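Local coordinates for OxyA protein (Actinoplanes teichomyceticus, PDB 5HH3) that probably catalyses, as a heme-dependent cytochrome P450, a phenolic coupling step that cyclises the peptide precursor in glycopeptide antibiotic biosynthesis, at residues C156-I161 with A233-A238; A167-S172 with N190-Y195; K117-V122 with A354-R359. All coordinates share one frame; numbering follows the deposited sequence.

Contact 1 (C156-I161 with A233-A238). With HEM (protoporphyrin IX containing Fe), chain G.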
loop_
_atom_site.group_PDB
_atom_site.type_symbol
_atom_site.label_atom_id
_atom_site.label_comp_id
_atom_site.label_asym_id
_atom_site.label_seq_id
_atom_site.Cartn_x
_atom_site.Cartn_y
_atom_site.Cartn_z
ATOM N N CYS B 156 -30.037 -4.055 1.322
ATOM C CA CYS B 156 -30.581 -5.361 0.930
ATOM C C CYS B 156 -32.006 -5.274 0.369
ATOM O O CYS B 156 -32.305 -5.939 -0.615
ATOM C CB CYS B 156 -30.523 -6.387 2.071
ATOM S SG CYS B 156 -28.838 -6.911 2.463
ATOM N N ASP B 157 -32.871 -4.453 0.980
ATOM C CA ASP B 157 -34.229 -4.190 0.430
ATOM C C ASP B 157 -34.147 -3.585 -0.977
ATOM O O ASP B 157 -34.876 -4.012 -1.864
ATOM C CB ASP B 157 -35.070 -3.266 1.331
ATOM C CG ASP B 157 -35.536 -3.939 2.618
ATOM O OD1 ASP B 157 -35.380 -5.173 2.789
ATOM O OD2 ASP B 157 -36.078 -3.219 3.485
ATOM N N PHE B 158 -33.229 -2.641 -1.187
ATOM C CA PHE B 158 -33.041 -2.029 -2.495
ATOM C C PHE B 158 -32.664 -3.085 -3.545
ATOM O O PHE B 158 -33.177 -3.062 -4.661
ATOM C CB PHE B 158 -32.015 -0.901 -2.404
ATOM C CG PHE B 158 -31.600 -0.326 -3.730
ATOM C CD1 PHE B 158 -32.421 0.571 -4.404
ATOM C CD2 PHE B 158 -30.373 -0.662 -4.293
ATOM C CE1 PHE B 158 -32.032 1.103 -5.627
ATOM C CE2 PHE B 158 -29.978 -0.126 -5.514
ATOM C CZ PHE B 158 -30.809 0.765 -6.178
ATOM N N LEU B 159 -31.801 -4.023 -3.161
ATOM C CA LEU B 159 -31.467 -5.165 -4.008
ATOM C C LEU B 159 -32.567 -6.216 -4.158
ATOM O O LEU B 159 -32.469 -7.058 -5.043
ATOM C CB LEU B 159 -30.224 -5.878 -3.498
ATOM C CG LEU B 159 -28.925 -5.100 -3.531
ATOM C CD1 LEU B 159 -27.847 -6.045 -3.037
ATOM C CD2 LEU B 159 -28.601 -4.593 -4.942
ATOM N N GLY B 160 -33.584 -6.197 -3.303
ATOM C CA GLY B 160 -34.638 -7.183 -3.341
ATOM C C GLY B 160 -34.272 -8.494 -2.657
ATOM O O GLY B 160 -34.870 -9.524 -2.968
ATOM N N ILE B 161 -33.307 -8.484 -1.733
ATOM C CA ILE B 161 -33.005 -9.700 -0.970
ATOM C C ILE B 161 -34.180 -9.897 0.015
ATOM O O ILE B 161 -34.509 -8.963 0.733
ATOM C CB ILE B 161 -31.669 -9.608 -0.181
ATOM C CG1 ILE B 161 -30.486 -9.121 -1.046
ATOM C CG2 ILE B 161 -31.328 -10.951 0.454
ATOM C CD1 ILE B 161 -30.273 -9.902 -2.319
ATOM N N ALA B 233 -22.785 -6.682 -4.822
ATOM C CA ALA B 233 -21.756 -6.763 -3.807
ATOM C C ALA B 233 -21.242 -5.370 -3.403
ATOM O O ALA B 233 -21.041 -5.097 -2.221
ATOM C CB ALA B 233 -20.623 -7.654 -4.284
ATOM N N PHE B 234 -21.076 -4.474 -4.374
ATOM C CA PHE B 234 -20.754 -3.094 -4.054
ATOM C C PHE B 234 -21.853 -2.402 -3.227
ATOM O O PHE B 234 -21.553 -1.727 -2.227
ATOM C CB PHE B 234 -20.456 -2.267 -5.304
ATOM C CG PHE B 234 -19.650 -1.072 -5.008
ATOM C CD1 PHE B 234 -18.263 -1.169 -4.933
ATOM C CD2 PHE B 234 -20.266 0.142 -4.703
ATOM C CE1 PHE B 234 -17.495 -0.063 -4.610
ATOM C CE2 PHE B 234 -19.505 1.249 -4.392
ATOM C CZ PHE B 234 -18.113 1.149 -4.356
ATOM N N VAL B 235 -23.107 -2.557 -3.626
ATOM C CA VAL B 235 -24.198 -1.950 -2.894
ATOM C C VAL B 235 -24.284 -2.484 -1.439
ATOM O O VAL B 235 -24.368 -1.689 -0.485
ATOM C CB VAL B 235 -25.530 -2.107 -3.652
ATOM C CG1 VAL B 235 -26.712 -1.673 -2.803
ATOM C CG2 VAL B 235 -25.484 -1.272 -4.930
ATOM N N MET B 236 -24.259 -3.807 -1.293
ATOM C CA MET B 236 -24.279 -4.467 0.021
ATOM C C MET B 236 -23.033 -4.305 0.887
ATOM O O MET B 236 -23.145 -4.366 2.101
ATOM C CB MET B 236 -24.521 -5.968 -0.135
ATOM C CG MET B 236 -25.973 -6.318 -0.172
ATOM S SD MET B 236 -26.178 -8.058 -0.573
ATOM C CE MET B 236 -25.556 -8.748 0.963
ATOM N N GLY B 237 -21.859 -4.151 0.272
ATOM C CA GLY B 237 -20.594 -4.066 0.998
ATOM C C GLY B 237 -20.235 -2.620 1.262
ATOM O O GLY B 237 -20.526 -2.072 2.342
ATOM N N ALA B 238 -19.642 -2.002 0.244
ATOM C CA ALA B 238 -19.115 -0.639 0.302
ATOM C C ALA B 238 -20.191 0.425 0.452
ATOM O O ALA B 238 -20.045 1.355 1.250
ATOM C CB ALA B 238 -18.290 -0.354 -0.950
HETATM C CHA HEM G . -18.390 6.699 -6.100
HETATM C CHB HEM G . -22.043 3.689 -5.037
HETATM C CHC HEM G . -22.780 6.099 -0.874
HETATM C CHD HEM G . -19.196 9.119 -2.000
HETATM C C1A HEM G . -19.297 5.667 -6.143
HETATM C C2A HEM G . -19.312 4.660 -7.149
HETATM C C3A HEM G . -20.345 3.821 -6.859
HETATM C C4A HEM G . -20.969 4.296 -5.671
HETATM C CMA HEM G . -20.746 2.592 -7.633
HETATM C CAA HEM G . -18.363 4.564 -8.327
HETATM C CBA HEM G . -18.934 5.382 -9.485
HETATM C CGA HEM G . -18.063 5.400 -10.731
HETATM O O1A HEM G . -16.828 5.175 -10.690
HETATM O O2A HEM G . -18.587 5.666 -11.845
HETATM C C1B HEM G . -22.570 4.070 -3.787
HETATM C C2B HEM G . -23.649 3.394 -3.121
HETATM C C3B HEM G . -23.870 4.064 -1.937
HETATM C C4B HEM G . -22.880 5.176 -1.919
HETATM C CMB HEM G . -24.406 2.182 -3.621
HETATM C CAB HEM G . -24.875 3.854 -0.863
HETATM C CBB HEM G . -25.910 3.009 -0.879
HETATM C C1C HEM G . -21.864 7.139 -0.779
HETATM C C2C HEM G . -21.769 8.054 0.291
HETATM C C3C HEM G . -20.723 8.929 -0.029
HETATM C C4C HEM G . -20.215 8.519 -1.311
HETATM C CMC HEM G . -22.626 8.059 1.543
HETATM C CAC HEM G . -20.188 10.095 0.721
HETATM C CBC HEM G . -20.659 10.590 1.863
HETATM C C1D HEM G . -18.710 8.655 -3.221
HETATM C C2D HEM G . -17.566 9.326 -3.875
HETATM C C3D HEM G . -17.335 8.659 -5.014
HETATM C C4D HEM G . -18.347 7.582 -5.039
HETATM C CMD HEM G . -16.755 10.517 -3.413
HETATM C CAD HEM G . -16.245 8.990 -6.025
HETATM C CBD HEM G . -14.870 8.386 -5.703
HETATM C CGD HEM G . -13.835 8.777 -6.770
HETATM O O1D HEM G . -12.660 8.367 -6.739
HETATM O O2D HEM G . -14.091 9.529 -7.720
HETATM N NA HEM G . -20.327 5.442 -5.252
HETATM N NB HEM G . -22.183 5.117 -3.051
HETATM N NC HEM G . -20.955 7.459 -1.747
HETATM N ND HEM G . -19.171 7.634 -3.972
HETATM FE FE HEM G . -20.618 6.436 -3.541
HETATM O O HOH W 1 -19.227 5.075 -2.742
#

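Contact 2 (A167-S172 with N190-Y195)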
loop_
_atom_site.group_PDB
_atom_site.type_symbol
_atom_site.label_atom_id
_atom_site.label_comp_id
_atom_site.label_asym_id
_atom_site.label_seq_id
_atom_site.Cartn_x
_atom_site.Cartn_y
_atom_site.Cartn_z
ATOM N N ALA B 167 -29.571 -11.369 6.715
ATOM C CA ALA B 167 -28.553 -11.477 7.765
ATOM C C ALA B 167 -27.410 -12.425 7.371
ATOM O O ALA B 167 -26.237 -12.078 7.534
ATOM C CB ALA B 167 -29.191 -11.935 9.076
ATOM N N ASP B 168 -27.764 -13.602 6.844
ATOM C CA ASP B 168 -26.785 -14.617 6.422
ATOM C C ASP B 168 -25.966 -14.143 5.225
ATOM O O ASP B 168 -24.752 -14.319 5.201
ATOM C CB ASP B 168 -27.468 -15.960 6.084
ATOM C CG ASP B 168 -27.989 -16.703 7.326
ATOM O OD1 ASP B 168 -27.700 -16.281 8.469
ATOM O OD2 ASP B 168 -28.688 -17.737 7.160
ATOM N N LEU B 169 -26.640 -13.536 4.251
ATOM C CA LEU B 169 -26.009 -13.105 3.013
ATOM C C LEU B 169 -25.030 -11.956 3.267
ATOM O O LEU B 169 -23.889 -11.999 2.804
ATOM C CB LEU B 169 -27.072 -12.699 1.990
ATOM C CG LEU B 169 -26.582 -12.382 0.573
ATOM C CD1 LEU B 169 -26.085 -13.638 -0.133
ATOM C CD2 LEU B 169 -27.701 -11.710 -0.210
ATOM N N ALA B 170 -25.470 -10.944 4.011
ATOM C CA ALA B 170 -24.586 -9.831 4.392
ATOM C C ALA B 170 -23.356 -10.340 5.153
ATOM O O ALA B 170 -22.227 -9.954 4.842
ATOM C CB ALA B 170 -25.338 -8.787 5.209
ATOM N N ARG B 171 -23.575 -11.242 6.105
ATOM C CA ARG B 171 -22.469 -11.874 6.851
ATOM C C ARG B 171 -21.439 -12.557 5.914
ATOM O O ARG B 171 -20.234 -12.292 6.004
ATOM C CB ARG B 171 -23.040 -12.864 7.867
ATOM C CG ARG B 171 -22.046 -13.461 8.855
ATOM C CD ARG B 171 -22.703 -14.518 9.742
ATOM N NE ARG B 171 -24.002 -14.067 10.260
ATOM C CZ ARG B 171 -25.140 -14.775 10.300
ATOM N NH1 ARG B 171 -25.210 -16.050 9.892
ATOM N NH2 ARG B 171 -26.238 -14.203 10.794
ATOM N N SER B 172 -21.933 -13.395 5.005
ATOM C CA SER B 172 -21.099 -14.036 3.970
ATOM C C SER B 172 -20.253 -13.048 3.165
ATOM O O SER B 172 -19.065 -13.279 2.960
ATOM C CB SER B 172 -21.967 -14.807 2.975
ATOM O OG SER B 172 -22.947 -15.554 3.642
ATOM N N ASN B 190 -17.969 -18.020 -1.948
ATOM C CA ASN B 190 -18.777 -18.996 -2.695
ATOM C C ASN B 190 -20.217 -19.099 -2.193
ATOM O O ASN B 190 -21.128 -19.383 -2.970
ATOM C CB ASN B 190 -18.120 -20.393 -2.677
ATOM C CG ASN B 190 -16.818 -20.445 -3.470
ATOM O OD1 ASN B 190 -16.580 -19.641 -4.374
ATOM N ND2 ASN B 190 -15.968 -21.406 -3.131
ATOM N N LYS B 191 -20.421 -18.871 -0.899
ATOM C CA LYS B 191 -21.771 -18.870 -0.335
ATOM C C LYS B 191 -22.534 -17.647 -0.863
ATOM O O LYS B 191 -23.682 -17.756 -1.282
ATOM C CB LYS B 191 -21.711 -18.889 1.196
ATOM C CG LYS B 191 -22.967 -19.402 1.875
ATOM C CD LYS B 191 -22.618 -20.239 3.096
ATOM C CE LYS B 191 -23.843 -20.505 3.956
ATOM N NZ LYS B 191 -24.354 -19.265 4.612
ATOM N N PHE B 192 -21.869 -16.498 -0.874
ATOM C CA PHE B 192 -22.431 -15.271 -1.456
ATOM C C PHE B 192 -22.730 -15.423 -2.958
ATOM O O PHE B 192 -23.834 -15.125 -3.412
ATOM C CB PHE B 192 -21.479 -14.095 -1.213
ATOM C CG PHE B 192 -21.964 -12.795 -1.775
ATOM C CD1 PHE B 192 -22.894 -12.035 -1.087
ATOM C CD2 PHE B 192 -21.493 -12.328 -2.999
ATOM C CE1 PHE B 192 -23.352 -10.831 -1.602
ATOM C CE2 PHE B 192 -21.946 -11.126 -3.519
ATOM C CZ PHE B 192 -22.882 -10.377 -2.818
ATOM N N MET B 193 -21.745 -15.913 -3.707
ATOM C CA MET B 193 -21.858 -16.096 -5.165
ATOM C C MET B 193 -22.944 -17.065 -5.622
ATOM O O MET B 193 -23.613 -16.806 -6.624
ATOM C CB MET B 193 -20.518 -16.562 -5.747
ATOM C CG MET B 193 -19.446 -15.488 -5.772
ATOM S SD MET B 193 -19.834 -14.162 -6.926
ATOM C CE MET B 193 -19.776 -15.040 -8.497
ATOM N N THR B 194 -23.093 -18.186 -4.914
ATOM C CA THR B 194 -24.122 -19.173 -5.239
ATOM C C THR B 194 -25.515 -18.582 -5.033
ATOM O O THR B 194 -26.417 -18.835 -5.830
ATOM C CB THR B 194 -23.986 -20.462 -4.393
ATOM O OG1 THR B 194 -22.652 -20.965 -4.498
ATOM C CG2 THR B 194 -24.960 -21.541 -4.858
ATOM N N TYR B 195 -25.690 -17.801 -3.966
ATOM C CA TYR B 195 -26.955 -17.106 -3.744
ATOM C C TYR B 195 -27.228 -16.119 -4.899
ATOM O O TYR B 195 -28.284 -16.178 -5.528
ATOM C CB TYR B 195 -26.959 -16.385 -2.392
ATOM C CG TYR B 195 -28.310 -15.809 -2.033
ATOM C CD1 TYR B 195 -28.705 -14.577 -2.537
ATOM C CD2 TYR B 195 -29.209 -16.506 -1.214
ATOM C CE1 TYR B 195 -29.935 -14.035 -2.233
ATOM C CE2 TYR B 195 -30.454 -15.968 -0.905
ATOM C CZ TYR B 195 -30.800 -14.720 -1.421
ATOM O OH TYR B 195 -32.002 -14.130 -1.166
#

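Contact 3 (K117-V122 with A354-R359). With HEM (protoporphyrin IX containing Fe), chain G.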
loop_
_atom_site.group_PDB
_atom_site.type_symbol
_atom_site.label_atom_id
_atom_site.label_comp_id
_atom_site.label_asym_id
_atom_site.label_seq_id
_atom_site.Cartn_x
_atom_site.Cartn_y
_atom_site.Cartn_z
ATOM N N LYS B 117 -40.363 5.676 -5.140
ATOM C CA LYS B 117 -41.051 4.414 -4.852
ATOM C C LYS B 117 -40.519 3.671 -3.628
ATOM O O LYS B 117 -41.274 3.000 -2.940
ATOM C CB LYS B 117 -41.004 3.492 -6.068
ATOM C CG LYS B 117 -41.950 3.947 -7.160
ATOM C CD LYS B 117 -41.856 3.083 -8.399
ATOM C CE LYS B 117 -42.803 3.602 -9.472
ATOM N NZ LYS B 117 -42.462 4.992 -9.905
ATOM N N PHE B 118 -39.218 3.781 -3.379
ATOM C CA PHE B 118 -38.569 3.097 -2.271
ATOM C C PHE B 118 -38.796 3.811 -0.919
ATOM O O PHE B 118 -38.642 3.201 0.127
ATOM C CB PHE B 118 -37.075 2.971 -2.600
ATOM C CG PHE B 118 -36.314 1.993 -1.740
ATOM C CD1 PHE B 118 -36.761 0.686 -1.572
ATOM C CD2 PHE B 118 -35.102 2.365 -1.160
ATOM C CE1 PHE B 118 -36.049 -0.210 -0.800
ATOM C CE2 PHE B 118 -34.385 1.467 -0.381
ATOM C CZ PHE B 118 -34.865 0.182 -0.202
ATOM N N GLN B 119 -39.187 5.086 -0.943
ATOM C CA GLN B 119 -39.264 5.927 0.265
ATOM C C GLN B 119 -40.125 5.363 1.438
ATOM O O GLN B 119 -39.658 5.365 2.577
ATOM C CB GLN B 119 -39.673 7.361 -0.131
ATOM C CG GLN B 119 -39.600 8.415 0.968
ATOM C CD GLN B 119 -40.846 8.506 1.841
ATOM O OE1 GLN B 119 -41.906 7.938 1.545
ATOM N NE2 GLN B 119 -40.718 9.232 2.936
ATOM N N PRO B 120 -41.366 4.895 1.167
ATOM C CA PRO B 120 -42.170 4.253 2.237
ATOM C C PRO B 120 -41.474 3.068 2.927
ATOM O O PRO B 120 -41.561 2.938 4.140
ATOM C CB PRO B 120 -43.430 3.777 1.507
ATOM C CG PRO B 120 -43.547 4.662 0.318
ATOM C CD PRO B 120 -42.158 5.069 -0.073
ATOM N N GLN B 121 -40.788 2.226 2.156
ATOM C CA GLN B 121 -40.019 1.109 2.720
ATOM C C GLN B 121 -38.860 1.589 3.609
ATOM O O GLN B 121 -38.621 1.015 4.675
ATOM C CB GLN B 121 -39.489 0.191 1.612
ATOM C CG GLN B 121 -39.057 -1.184 2.116
ATOM C CD GLN B 121 -39.032 -2.246 1.028
ATOM O OE1 GLN B 121 -38.797 -1.958 -0.145
ATOM N NE2 GLN B 121 -39.278 -3.486 1.419
ATOM N N VAL B 122 -38.161 2.644 3.177
ATOM C CA VAL B 122 -37.057 3.199 3.952
ATOM C C VAL B 122 -37.578 3.784 5.275
ATOM O O VAL B 122 -36.952 3.570 6.291
ATOM C CB VAL B 122 -36.216 4.223 3.154
ATOM C CG1 VAL B 122 -35.170 4.880 4.043
ATOM C CG2 VAL B 122 -35.521 3.532 1.995
ATOM N N ALA B 354 -28.302 6.987 -1.070
ATOM C CA ALA B 354 -27.715 7.444 0.181
ATOM C C ALA B 354 -28.522 8.610 0.770
ATOM O O ALA B 354 -28.916 8.548 1.927
ATOM C CB ALA B 354 -26.268 7.837 -0.001
ATOM N N GLU B 355 -28.833 9.619 -0.046
ATOM C CA GLU B 355 -29.574 10.786 0.433
ATOM C C GLU B 355 -30.972 10.465 0.912
ATOM O O GLU B 355 -31.427 11.070 1.880
ATOM C CB GLU B 355 -29.634 11.895 -0.616
ATOM C CG GLU B 355 -28.286 12.579 -0.813
ATOM C CD GLU B 355 -28.312 13.683 -1.856
ATOM O OE1 GLU B 355 -27.418 14.550 -1.837
ATOM O OE2 GLU B 355 -29.199 13.682 -2.727
ATOM N N LEU B 356 -31.657 9.548 0.230
ATOM C CA LEU B 356 -32.988 9.082 0.648
ATOM C C LEU B 356 -32.953 8.444 2.044
ATOM O O LEU B 356 -33.816 8.714 2.880
ATOM C CB LEU B 356 -33.550 8.070 -0.359
ATOM C CG LEU B 356 -34.856 7.374 0.028
ATOM C CD1 LEU B 356 -35.961 8.419 0.205
ATOM C CD2 LEU B 356 -35.266 6.327 -0.998
ATOM N N VAL B 357 -31.959 7.592 2.273
ATOM C CA VAL B 357 -31.760 6.980 3.580
ATOM C C VAL B 357 -31.492 8.053 4.661
ATOM O O VAL B 357 -32.084 7.998 5.715
ATOM C CB VAL B 357 -30.648 5.902 3.558
ATOM C CG1 VAL B 357 -30.317 5.411 4.967
ATOM C CG2 VAL B 357 -31.089 4.723 2.700
ATOM N N PHE B 358 -30.644 9.034 4.365
ATOM C CA PHE B 358 -30.277 10.048 5.347
ATOM C C PHE B 358 -31.433 10.990 5.623
ATOM O O PHE B 358 -31.688 11.319 6.783
ATOM C CB PHE B 358 -29.075 10.881 4.905
ATOM C CG PHE B 358 -27.837 10.083 4.551
ATOM C CD1 PHE B 358 -27.574 8.838 5.104
ATOM C CD2 PHE B 358 -26.910 10.619 3.650
ATOM C CE1 PHE B 358 -26.399 8.143 4.758
ATOM C CE2 PHE B 358 -25.752 9.932 3.304
ATOM C CZ PHE B 358 -25.492 8.700 3.862
ATOM N N ARG B 359 -32.114 11.403 4.545
ATOM C CA ARG B 359 -33.278 12.305 4.598
ATOM C C ARG B 359 -34.409 11.707 5.427
ATOM O O ARG B 359 -35.208 12.431 5.996
ATOM C CB ARG B 359 -33.791 12.628 3.171
ATOM C CG ARG B 359 -35.224 13.159 3.070
ATOM C CD ARG B 359 -35.537 13.726 1.690
ATOM N NE ARG B 359 -34.656 13.179 0.673
ATOM C CZ ARG B 359 -35.021 12.285 -0.240
ATOM N NH1 ARG B 359 -36.261 11.831 -0.277
ATOM N NH2 ARG B 359 -34.132 11.851 -1.108
HETATM C CHA HEM G . -18.390 6.699 -6.100
HETATM C CHB HEM G . -22.043 3.689 -5.037
HETATM C CHC HEM G . -22.780 6.099 -0.874
HETATM C CHD HEM G . -19.196 9.119 -2.000
HETATM C C1A HEM G . -19.297 5.667 -6.143
HETATM C C2A HEM G . -19.312 4.660 -7.149
HETATM C C3A HEM G . -20.345 3.821 -6.859
HETATM C C4A HEM G . -20.969 4.296 -5.671
HETATM C CMA HEM G . -20.746 2.592 -7.633
HETATM C CAA HEM G . -18.363 4.564 -8.327
HETATM C CBA HEM G . -18.934 5.382 -9.485
HETATM C CGA HEM G . -18.063 5.400 -10.731
HETATM O O1A HEM G . -16.828 5.175 -10.690
HETATM O O2A HEM G . -18.587 5.666 -11.845
HETATM C C1B HEM G . -22.570 4.070 -3.787
HETATM C C2B HEM G . -23.649 3.394 -3.121
HETATM C C3B HEM G . -23.870 4.064 -1.937
HETATM C C4B HEM G . -22.880 5.176 -1.919
HETATM C CMB HEM G . -24.406 2.182 -3.621
HETATM C CAB HEM G . -24.875 3.854 -0.863
HETATM C CBB HEM G . -25.910 3.009 -0.879
HETATM C C1C HEM G . -21.864 7.139 -0.779
HETATM C C2C HEM G . -21.769 8.054 0.291
HETATM C C3C HEM G . -20.723 8.929 -0.029
HETATM C C4C HEM G . -20.215 8.519 -1.311
HETATM C CMC HEM G . -22.626 8.059 1.543
HETATM C CAC HEM G . -20.188 10.095 0.721
HETATM C CBC HEM G . -20.659 10.590 1.863
HETATM C C1D HEM G . -18.710 8.655 -3.221
HETATM C C2D HEM G . -17.566 9.326 -3.875
HETATM C C3D HEM G . -17.335 8.659 -5.014
HETATM C C4D HEM G . -18.347 7.582 -5.039
HETATM C CMD HEM G . -16.755 10.517 -3.413
HETATM C CAD HEM G . -16.245 8.990 -6.025
HETATM C CBD HEM G . -14.870 8.386 -5.703
HETATM C CGD HEM G . -13.835 8.777 -6.770
HETATM O O1D HEM G . -12.660 8.367 -6.739
HETATM O O2D HEM G . -14.091 9.529 -7.720
HETATM N NA HEM G . -20.327 5.442 -5.252
HETATM N NB HEM G . -22.183 5.117 -3.051
HETATM N NC HEM G . -20.955 7.459 -1.747
HETATM N ND HEM G . -19.171 7.634 -3.972
HETATM FE FE HEM G . -20.618 6.436 -3.541
HETATM O O HOH W 1 -19.227 5.075 -2.742
#

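Contact 1 (C156-I161 with A233-A238)
Leu159 and Met236 make the tightest apolar contact between the end of helix 142-159 and helix 225-256. Methyl CD1 of Leu159 lies 3.4 Å from CG of Met236, closer than carbons usually come, and it also touches the sulfur SD. With CG of Leu159 beside the backbone N (chi1 -65°) and the chain then extended, both methyls are carried up to the partner helix. CD2, the other methyl, meets CG1 of Val235 at 4.1 Å, and here the two side chains run alongside each other in opposing senses. Phe158 brings ring atom CD2 to the same CG1 of Val235, its side chain roughly perpendicular to the valine. SG of Cys156 also reaches CG of Met236, at 3.9 Å; the chain of Met236 bends at chi3 (70°) and thereby keeps CE near this thiol too. No hydrogen bond crosses the interface.

Backbone bonds instead shape the end of the first helix. Gly160, with positive phi, closes it in a Schellman motif: Ile161 N bonds to Cys156 O at 3.0 Å, and Gly160 N to Asp157 O.

Contacts to the heme come from the second segment. CG2 of Val235 lies 3.8 Å from the porphyrin methyl CMB, so the two methyls of one valine serve the helix packing and the cofactor. Phe234 sets CE2 3.6 Å from meso carbon CHB, which lies at the edge of its ring, while CB of Ala238 lies above one ring face, toward its rim. The wider pi-type turn at 235-238 falls in this heme-lining part of helix 225-256, the long central helix of the P450 fold.

Helix 163-178 adds Leu169 and Leu173 against Met236, helix 182-205 brings Phe192 to the same residue, and Phe158 packs against Phe110 and, on helix 112-136, Arg114 and Met115.

Contact 2 (A167-S172 with N190-Y195)
The rings of Phe192 and Tyr195 both receive the branched end of Leu169, which approaches each obliquely. Methyl CD1 is shared: it lies 3.7 Å from CD1 of Phe192 and 3.6 Å from CG of Tyr195. The second methyl of Leu169, CD2, continues along the tyrosine to CE1, at 3.8 Å, the two side chains standing nearly perpendicular. Within 167-172, the guanidinium of Arg171 forms a salt bridge with the carboxylate of Asp168.

Leu169 reaches the rings because CG stands opposite the backbone N (chi1 -173°), which directs the branch across to helix 182-205. OH of Tyr195 is hydrogen-bonded to OD2 of Asp165, one turn before Leu169 on helix 163-178, so a polar link between the helices accompanies the apolar one.

These helices follow each other in the chain, joined by a short turn, and correspond to the F and G helices of the P450 fold, which lie over the substrate side of the heme in this family. The short segments run at 128° to each other, with their axes 9.0 Å apart at closest approach.

Ser172 faces the start of the partner segment, its CB 4.3 Å from CB of Phe192. Its OG donates to Asp168 O at 2.7 Å; the amide N of Ser172 reaches this oxygen from the opposite face of the carbonyl plane, so two bonds grip it. At the exposed margin the bent chain of Lys191 brings NZ to 4.1 Å from Ser172 OG, too far for a hydrogen bond, with the Asp168 carboxylate a little farther off, where opposite charges may attract weakly.

Contact 3 (K117-V122 with A354-R359)
The segments 117-122 and 354-359 pass at a signed crossing angle of -41°, their local axes 10.0 Å apart at the nearest point, and the first is kinked where the backbone N atoms of Pro120 and Gln121 lack bonds to the preceding turn. Leu356 carries most of the contact. Its CD1 lies 3.7 Å from CG of Gln119, against the aliphatic part of that side chain, before the chain bends at chi2 (-86°). The other methyl is wedged between Phe118 and Val122: CD2 of Leu356 lies 4.0 Å from CD2 of Phe118, at the ring edge and near its plane, and comes within 4.1 Å of CG2 of Val122.

Helix 351-368 follows the axial ligand Cys348 and is the L helix of the P450 fold; helix 112-136 corresponds to the D helix. The contact thus joins two members of the conserved four-helix core. No hydrogen bond crosses between the segments, and Gln119 contributes only its CB and CG.

A turn along, CG1 of Val122 lies over the backbone of Val357, 4.0 Å from its CA. Val357 in turn packs on Val150 and Ala154 of helix 142-159. The heme lies beyond segment 354-359: Phe358 sets CZ 3.7 Å from methyl CMC, in the plane of its ring, and CB of Ala354 touches the same methyl. Phe246 stacks on Phe358.

Contacts 1 and 2 adjoin, their centres 11 Å apart: CE of Met236 packs 3.7 Å from CA of Ala170, and CB of Ala233 lies 3.8 Å from CE2 of Phe192. On another side, contact 1 meets contact 3, 14 Å away between centres, where CZ of Phe118 lies 3.4 Å from the backbone N of Phe158. Contacts 1 and 3 both touch the heme, at different parts of its rim, and its iron carries a water at 2.1 Å. Contact 2 stands farther off, about 13 Å from the heme at the Phe192 side chain, and does not touch contact 3. Along the chain, contact 2 is nested within contact 1, and both within contact 3.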